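PDB 4CY9: DPSA from Streptomyces coelicolor, which probably oxidises and stores iron inside a twelve-subunit ferritin-like shell and, as a member of the Dps family, probably also binds DNA. Local coordinates for residues Tyr116-Val127 with Leu141-Gln152. Residues are numbered along the deposited sequence; the frame is centred on the assembly and turned at random.
Sequences YTGVVEGMRAAV and LIGQLRDLEQFQ
Met-123 and Leu-148 enter each other's helices as knobs into holes, Met-123 among Leu-141, Gln-144, Leu-145 and Leu-148, and Leu-148 among Tyr-116, Val-119, Val-120 and Met-123. The thioether chain of Met-123 is bent at both chi2 and chi3, which brings its CE to 3.4 Å from Gln-144 CB; the neighbouring Gln-144 OE1 is buried without a polar partner. Leu-145 and Val-120 interlock in the same way, Leu-145 CD1 lying 3.7 Å from Val-120 CG1 with the two side chains nearly perpendicular. Farther along, Val-127 spreads its methyls over Leu-141 and Ile-142, CG1 coming within 3.5 Å of Ile-142 CG1. At the other end the Tyr-116 ring meets Phe-151 obliquely, planes 45° apart and centroids separated by 5.4 Å. Its hydroxyl is hydrogen-bonded to Gln-60 of helix 50-77, and Gln-152 slides its chain past the tyrosine CB to give its NE2 to the carbonyl of Asp-113.

Polar contact is concentrated in one salt bridge. Arg-124, extended from CG to NE, brings NH2 to 2.6 Å from Glu-149 OE2, which accepts on its syn lone pair and sits tilted 18° out of the guanidinium plane; NE adds a weak bond to the same oxygen. Leu-145 CD2 lies over the centre of one guanidinium face, 3.9 Å above its plane. Both charges have second partners on a neighbouring subunit: Asp-134 there for Arg-124, Arg-74 there for Glu-149.

The axes of 116-127 and 141-152 approach to 9.5 Å at 161°, so helices 105-133 and 135-158, which carry them, form an antiparallel hairpin of the ferritin-like four-helix bundle; its inner side packs on helices 14-44 and 50-77, while the Arg-124 and Glu-149 pair extends into a subunit interface of the Dps dodecamer.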
ATOM      1  N   TYR A 116      35.065   3.848   5.131  1.00  9.86           N
ATOM      2  CA  TYR A 116      34.434   2.564   5.411  1.00  9.64           C
ATOM      3  C   TYR A 116      35.495   1.533   5.873  1.00 10.17           C
ATOM      4  O   TYR A 116      35.198   0.678   6.675  1.00  9.05           O
ATOM      5  CB  TYR A 116      33.768   1.976   4.147  1.00  9.62           C
ATOM      6  CG  TYR A 116      32.313   2.370   4.158  1.00  9.29           C
ATOM      7  CD1 TYR A 116      31.959   3.631   3.647  1.00 10.68           C
ATOM      8  CD2 TYR A 116      31.309   1.550   4.676  1.00 10.65           C
ATOM      9  CE1 TYR A 116      30.568   4.023   3.696  1.00 12.32           C
ATOM     10  CE2 TYR A 116      29.945   1.910   4.715  1.00  9.68           C
ATOM     11  CZ  TYR A 116      29.607   3.140   4.216  1.00 11.38           C
ATOM     12  OH  TYR A 116      28.297   3.584   4.302  1.00 11.17           O
ATOM     13  N   THR A 117      36.735   1.622   5.376  1.00  9.66           N
ATOM     14  CA  THR A 117      37.741   0.643   5.926  1.00 11.44           C
ATOM     15  C   THR A 117      37.939   0.829   7.422  1.00 11.62           C
ATOM     16  O   THR A 117      37.992  -0.156   8.117  1.00 11.55           O
ATOM     17  CB  THR A 117      39.052   0.807   5.147  1.00 13.04           C
ATOM     18  OG1 THR A 117      40.177   0.122   5.839  1.00 20.52           O
ATOM     19  CG2 THR A 117      38.908   0.473   3.873  1.00  8.13           C
ATOM     20  N   GLY A 118      37.933   2.101   7.916  1.00 10.21           N
ATOM     21  CA  GLY A 118      38.040   2.334   9.344  1.00 11.26           C
ATOM     22  C   GLY A 118      36.830   1.798  10.097  1.00 11.14           C
ATOM     23  O   GLY A 118      36.966   1.222  11.194  1.00 11.42           O
ATOM     24  N   VAL A 119      35.644   2.029   9.526  1.00  9.74           N
ATOM     25  CA  VAL A 119      34.435   1.623  10.226  1.00  8.70           C
ATOM     26  C   VAL A 119      34.377   0.075  10.271  1.00  9.00           C
ATOM     27  O   VAL A 119      34.047  -0.547  11.317  1.00  9.68           O
ATOM     28  CB  VAL A 119      33.165   2.167   9.459  1.00  9.53           C
ATOM     29  CG1 VAL A 119      31.935   1.584  10.201  1.00 10.67           C
ATOM     30  CG2 VAL A 119      33.056   3.723   9.699  1.00 11.16           C
ATOM     31  N   VAL A 120      34.687  -0.570   9.143  1.00  9.22           N
ATOM     32  CA  VAL A 120      34.594  -2.056   9.034  1.00 11.91           C
ATOM     33  C   VAL A 120      35.647  -2.644  10.011  1.00 11.86           C
ATOM     34  O   VAL A 120      35.347  -3.613  10.723  1.00 10.91           O
ATOM     35  CB  VAL A 120      34.858  -2.502   7.564  1.00 14.76           C
ATOM     36  CG1 VAL A 120      35.177  -4.046   7.576  1.00 19.47           C
ATOM     37  CG2 VAL A 120      33.530  -2.173   6.813  1.00 14.57           C
ATOM     38  N   GLU A 121      36.836  -2.107  10.019  1.00 11.53           N
ATOM     39  CA  GLU A 121      37.818  -2.699  10.956  1.00 12.36           C
ATOM     40  C   GLU A 121      37.410  -2.467  12.410  1.00 12.17           C
ATOM     41  O   GLU A 121      37.625  -3.415  13.213  1.00 11.85           O
ATOM     42  CB  GLU A 121      39.270  -2.037  10.755  1.00 13.49           C
ATOM     43  CG  GLU A 121      39.771  -2.551   9.409  1.00 16.96           C
ATOM     44  CD  GLU A 121      41.113  -1.850   8.990  1.00 27.20           C
ATOM     45  OE1 GLU A 121      41.465  -0.781   9.517  1.00 29.30           O
ATOM     46  OE2 GLU A 121      41.724  -2.346   8.028  1.00 28.13           O
ATOM     47  N   GLY A 122      36.826  -1.311  12.758  1.00 12.05           N
ATOM     48  CA  GLY A 122      36.330  -1.055  14.111  1.00  9.51           C
ATOM     49  C   GLY A 122      35.221  -2.031  14.467  1.00  9.89           C
ATOM     50  O   GLY A 122      35.164  -2.534  15.613  1.00  9.95           O
ATOM     51  N   MET A 123      34.323  -2.278  13.491  1.00  9.56           N
ATOM     52  CA  MET A 123      33.208  -3.239  13.775  1.00  9.49           C
ATOM     53  C   MET A 123      33.740  -4.658  13.907  1.00  9.54           C
ATOM     54  O   MET A 123      33.270  -5.408  14.772  1.00 10.61           O
ATOM     55  CB  MET A 123      32.194  -3.220  12.605  1.00  9.85           C
ATOM     56  CG  MET A 123      31.369  -1.876  12.676  1.00 11.32           C
ATOM     57  SD  MET A 123      30.171  -1.790  14.016  1.00 11.69           S
ATOM     58  CE  MET A 123      28.825  -2.807  13.318  1.00 11.24           C
ATOM     59  N   ARG A 124      34.768  -4.996  13.107  1.00 10.39           N
ATOM     60  CA  ARG A 124      35.251  -6.395  13.213  1.00 12.28           C
ATOM     61  C   ARG A 124      35.915  -6.601  14.601  1.00 11.72           C
ATOM     62  O   ARG A 124      35.766  -7.693  15.169  1.00 13.92           O
ATOM     63  CB  ARG A 124      36.373  -6.624  12.148  1.00 16.98           C
ATOM     64  CG  ARG A 124      35.802  -7.100  10.877  1.00 25.78           C
ATOM     65  CD  ARG A 124      36.863  -7.751   9.893  1.00 25.74           C
ATOM     66  NE  ARG A 124      36.033  -8.044   8.713  1.00 25.34           N
ATOM     67  CZ  ARG A 124      35.359  -9.207   8.540  1.00 26.93           C
ATOM     68  NH1 ARG A 124      35.612 -10.219   9.360  1.00 22.62           N
ATOM     69  NH2 ARG A 124      34.546  -9.409   7.488  1.00 18.81           N
ATOM     70  N   ALA A 125      36.626  -5.575  15.086  1.00 11.74           N
ATOM     71  CA  ALA A 125      37.258  -5.633  16.420  1.00 12.26           C
ATOM     72  C   ALA A 125      36.160  -5.729  17.484  1.00 13.85           C
ATOM     73  O   ALA A 125      36.261  -6.525  18.464  1.00 12.51           O
ATOM     74  CB  ALA A 125      38.162  -4.428  16.725  1.00 14.06           C
ATOM     75  N   ALA A 126      35.095  -4.949  17.326  1.00 10.42           N
ATOM     76  CA  ALA A 126      33.994  -4.991  18.291  1.00 10.77           C
ATOM     77  C   ALA A 126      33.288  -6.356  18.250  1.00 10.54           C
ATOM     78  O   ALA A 126      32.819  -6.830  19.332  1.00 10.46           O
ATOM     79  CB  ALA A 126      32.929  -3.810  17.971  1.00  8.62           C
ATOM     80  N   VAL A 127      33.119  -7.007  17.070  1.00  9.91           N
ATOM     81  CA  VAL A 127      32.512  -8.368  16.994  1.00  9.78           C
ATOM     82  C   VAL A 127      33.345  -9.336  17.864  1.00 12.36           C
ATOM     83  O   VAL A 127      32.795 -10.165  18.635  1.00 12.27           O
ATOM     84  CB  VAL A 127      32.533  -8.873  15.555  1.00  9.92           C
ATOM     85  CG1 VAL A 127      32.251 -10.364  15.471  1.00 11.60           C
ATOM     86  CG2 VAL A 127      31.416  -8.038  14.760  1.00  9.29           C
ATOM     87  N   LEU A 141      26.134  -7.182  15.846  1.00  9.27           N
ATOM     88  CA  LEU A 141      27.216  -6.488  15.174  1.00  9.84           C
ATOM     89  C   LEU A 141      27.663  -7.217  13.881  1.00  8.52           C
ATOM     90  O   LEU A 141      28.099  -6.553  12.912  1.00  8.88           O
ATOM     91  CB  LEU A 141      28.467  -6.379  16.137  1.00  8.28           C
ATOM     92  CG  LEU A 141      28.190  -5.461  17.347  1.00  9.05           C
ATOM     93  CD1 LEU A 141      29.403  -5.633  18.305  1.00  9.64           C
ATOM     94  CD2 LEU A 141      28.024  -3.989  16.911  1.00 10.58           C
ATOM     95  N   ILE A 142      27.632  -8.547  13.877  1.00  8.70           N
ATOM     96  CA  ILE A 142      28.063  -9.246  12.617  1.00  9.61           C
ATOM     97  C   ILE A 142      27.153  -8.923  11.404  1.00  9.20           C
ATOM     98  O   ILE A 142      27.698  -8.731  10.315  1.00  9.82           O
ATOM     99  CB  ILE A 142      28.071 -10.784  12.865  1.00 11.78           C
ATOM    100  CG1 ILE A 142      29.242 -11.033  13.774  1.00 12.57           C
ATOM    101  CG2 ILE A 142      28.301 -11.487  11.501  1.00 15.55           C
ATOM    102  CD1 ILE A 142      29.179 -12.547  14.295  1.00 15.43           C
ATOM    103  N   GLY A 143      25.837  -8.903  11.595  1.00  9.29           N
ATOM    104  CA  GLY A 143      24.946  -8.518  10.478  1.00 10.20           C
ATOM    105  C   GLY A 143      25.216  -7.055   9.995  1.00  9.83           C
ATOM    106  O   GLY A 143      25.210  -6.814   8.760  1.00 10.29           O
ATOM    107  N   GLN A 144      25.457  -6.119  10.919  1.00  9.93           N
ATOM    108  CA  GLN A 144      25.775  -4.739  10.569  1.00 10.02           C
ATOM    109  C   GLN A 144      27.078  -4.680   9.799  1.00 10.34           C
ATOM    110  O   GLN A 144      27.190  -3.988   8.769  1.00  9.99           O
ATOM    111  CB  GLN A 144      25.917  -3.879  11.841  1.00  8.69           C
ATOM    112  CG  GLN A 144      24.511  -3.885  12.572  1.00  9.76           C
ATOM    113  CD  GLN A 144      24.517  -2.931  13.720  1.00 14.51           C
ATOM    114  OE1 GLN A 144      25.598  -2.658  14.253  1.00 16.74           O
ATOM    115  NE2 GLN A 144      23.331  -2.455  14.208  1.00 10.43           N
ATOM    116  N   LEU A 145      28.084  -5.430  10.324  1.00  9.67           N
ATOM    117  CA  LEU A 145      29.426  -5.484   9.669  1.00 10.00           C
ATOM    118  C   LEU A 145      29.235  -5.893   8.208  1.00  9.58           C
ATOM    119  O   LEU A 145      29.816  -5.280   7.291  1.00  9.44           O
ATOM    120  CB  LEU A 145      30.279  -6.557  10.424  1.00  9.68           C
ATOM    121  CG  LEU A 145      31.610  -6.910   9.603  1.00 11.01           C
ATOM    122  CD1 LEU A 145      32.560  -5.697   9.561  1.00 12.23           C
ATOM    123  CD2 LEU A 145      32.243  -8.020  10.497  1.00 13.50           C
ATOM    124  N   ARG A 146      28.459  -6.932   7.945  1.00 10.35           N
ATOM    125  CA  ARG A 146      28.344  -7.409   6.519  1.00  9.67           C
ATOM    126  C   ARG A 146      27.650  -6.360   5.665  1.00 10.00           C
ATOM    127  O   ARG A 146      28.103  -6.055   4.550  1.00  9.82           O
ATOM    128  CB  ARG A 146      27.533  -8.720   6.462  1.00 10.38           C
ATOM    129  CG  ARG A 146      27.531  -9.243   4.965  1.00 10.83           C
ATOM    130  CD  ARG A 146      26.988 -10.740   4.878  1.00 10.47           C
ATOM    131  NE  ARG A 146      25.536 -10.741   5.227  1.00 11.77           N
ATOM    132  CZ  ARG A 146      25.049 -11.182   6.394  1.00 13.53           C
ATOM    133  NH1 ARG A 146      25.832 -11.672   7.386  1.00 13.26           N
ATOM    134  NH2 ARG A 146      23.695 -11.098   6.641  1.00 14.48           N
ATOM    135  N   ASP A 147      26.596  -5.748   6.202  1.00  9.19           N
ATOM    136  CA  ASP A 147      25.924  -4.691   5.420  1.00 10.08           C
ATOM    137  C   ASP A 147      26.877  -3.514   5.117  1.00  9.89           C
ATOM    138  O   ASP A 147      26.850  -2.980   3.981  1.00 11.07           O
ATOM    139  CB  ASP A 147      24.685  -4.154   6.199  1.00 11.14           C
ATOM    140  CG  ASP A 147      23.478  -5.153   6.116  1.00 18.07           C
ATOM    141  OD1 ASP A 147      23.479  -6.095   5.314  1.00 17.62           O
ATOM    142  OD2 ASP A 147      22.535  -4.928   6.877  1.00 16.47           O
ATOM    143  N   LEU A 148      27.700  -3.133   6.095  1.00  8.71           N
ATOM    144  CA  LEU A 148      28.639  -2.011   5.853  1.00  9.99           C
ATOM    145  C   LEU A 148      29.654  -2.451   4.804  1.00 10.95           C
ATOM    146  O   LEU A 148      29.992  -1.622   3.895  1.00 10.47           O
ATOM    147  CB  LEU A 148      29.429  -1.663   7.152  1.00  8.72           C
ATOM    148  CG  LEU A 148      28.424  -1.042   8.209  1.00  8.86           C
ATOM    149  CD1 LEU A 148      29.053  -1.055   9.652  1.00 10.67           C
ATOM    150  CD2 LEU A 148      28.095   0.450   7.841  1.00  9.74           C
ATOM    151  N   GLU A 149      30.173  -3.699   4.889  1.00 10.45           N
ATOM    152  CA  GLU A 149      31.132  -4.138   3.858  1.00  9.03           C
ATOM    153  C   GLU A 149      30.475  -4.186   2.483  1.00 10.55           C
ATOM    154  O   GLU A 149      31.157  -3.921   1.465  1.00 11.27           O
ATOM    155  CB  GLU A 149      31.607  -5.565   4.198  1.00  9.71           C
ATOM    156  CG  GLU A 149      32.534  -5.525   5.394  1.00 12.45           C
ATOM    157  CD  GLU A 149      32.909  -6.949   5.845  1.00 19.76           C
ATOM    158  OE1 GLU A 149      32.186  -7.946   5.536  1.00 16.39           O
ATOM    159  OE2 GLU A 149      33.887  -7.043   6.679  1.00 20.29           O
ATOM    160  N   GLN A 150      29.169  -4.520   2.393  1.00  9.57           N
ATOM    161  CA  GLN A 150      28.563  -4.586   1.073  1.00 10.87           C
ATOM    162  C   GLN A 150      28.379  -3.169   0.504  1.00 12.75           C
ATOM    163  O   GLN A 150      28.490  -2.946  -0.718  1.00 12.42           O
ATOM    164  CB  GLN A 150      27.171  -5.317   1.068  1.00 10.38           C
ATOM    165  CG  GLN A 150      27.407  -6.872   1.441  1.00  9.42           C
ATOM    166  CD  GLN A 150      28.286  -7.583   0.390  1.00 11.33           C
ATOM    167  OE1 GLN A 150      28.089  -7.411  -0.932  1.00 12.82           O
ATOM    168  NE2 GLN A 150      29.259  -8.219   0.857  1.00  9.21           N
ATOM    169  N   PHE A 151      28.096  -2.219   1.405  1.00 10.53           N
ATOM    170  CA  PHE A 151      27.972  -0.850   0.809  1.00 11.58           C
ATOM    171  C   PHE A 151      29.388  -0.342   0.450  1.00 11.55           C
ATOM    172  O   PHE A 151      29.548   0.339  -0.614  1.00 11.75           O
ATOM    173  CB  PHE A 151      27.426   0.179   1.822  1.00 13.82           C
ATOM    174  CG  PHE A 151      27.232   1.536   1.117  1.00 15.94           C
ATOM    175  CD1 PHE A 151      26.222   1.749   0.178  1.00 15.48           C
ATOM    176  CD2 PHE A 151      28.147   2.533   1.340  1.00 18.31           C
ATOM    177  CE1 PHE A 151      26.092   2.870  -0.443  1.00 15.29           C
ATOM    178  CE2 PHE A 151      27.896   3.826   0.793  1.00 15.15           C
ATOM    179  CZ  PHE A 151      26.858   3.949  -0.152  1.00 17.23           C
ATOM    180  N   GLN A 152      30.389  -0.756   1.184  1.00 10.18           N
ATOM    181  CA  GLN A 152      31.777  -0.354   0.723  1.00 10.78           C
ATOM    182  C   GLN A 152      32.100  -0.984  -0.624  1.00 11.15           C
ATOM    183  O   GLN A 152      32.797  -0.402  -1.443  1.00 10.25           O
ATOM    184  CB  GLN A 152      32.807  -0.794   1.778  1.00  9.54           C
ATOM    185  CG  GLN A 152      34.256  -0.478   1.351  1.00 10.98           C
ATOM    186  CD  GLN A 152      35.311  -0.948   2.354  1.00 11.84           C
ATOM    187  OE1 GLN A 152      35.172  -2.088   2.873  1.00 14.43           O
ATOM    188  NE2 GLN A 152      36.351  -0.148   2.589  1.00 11.31           N
TER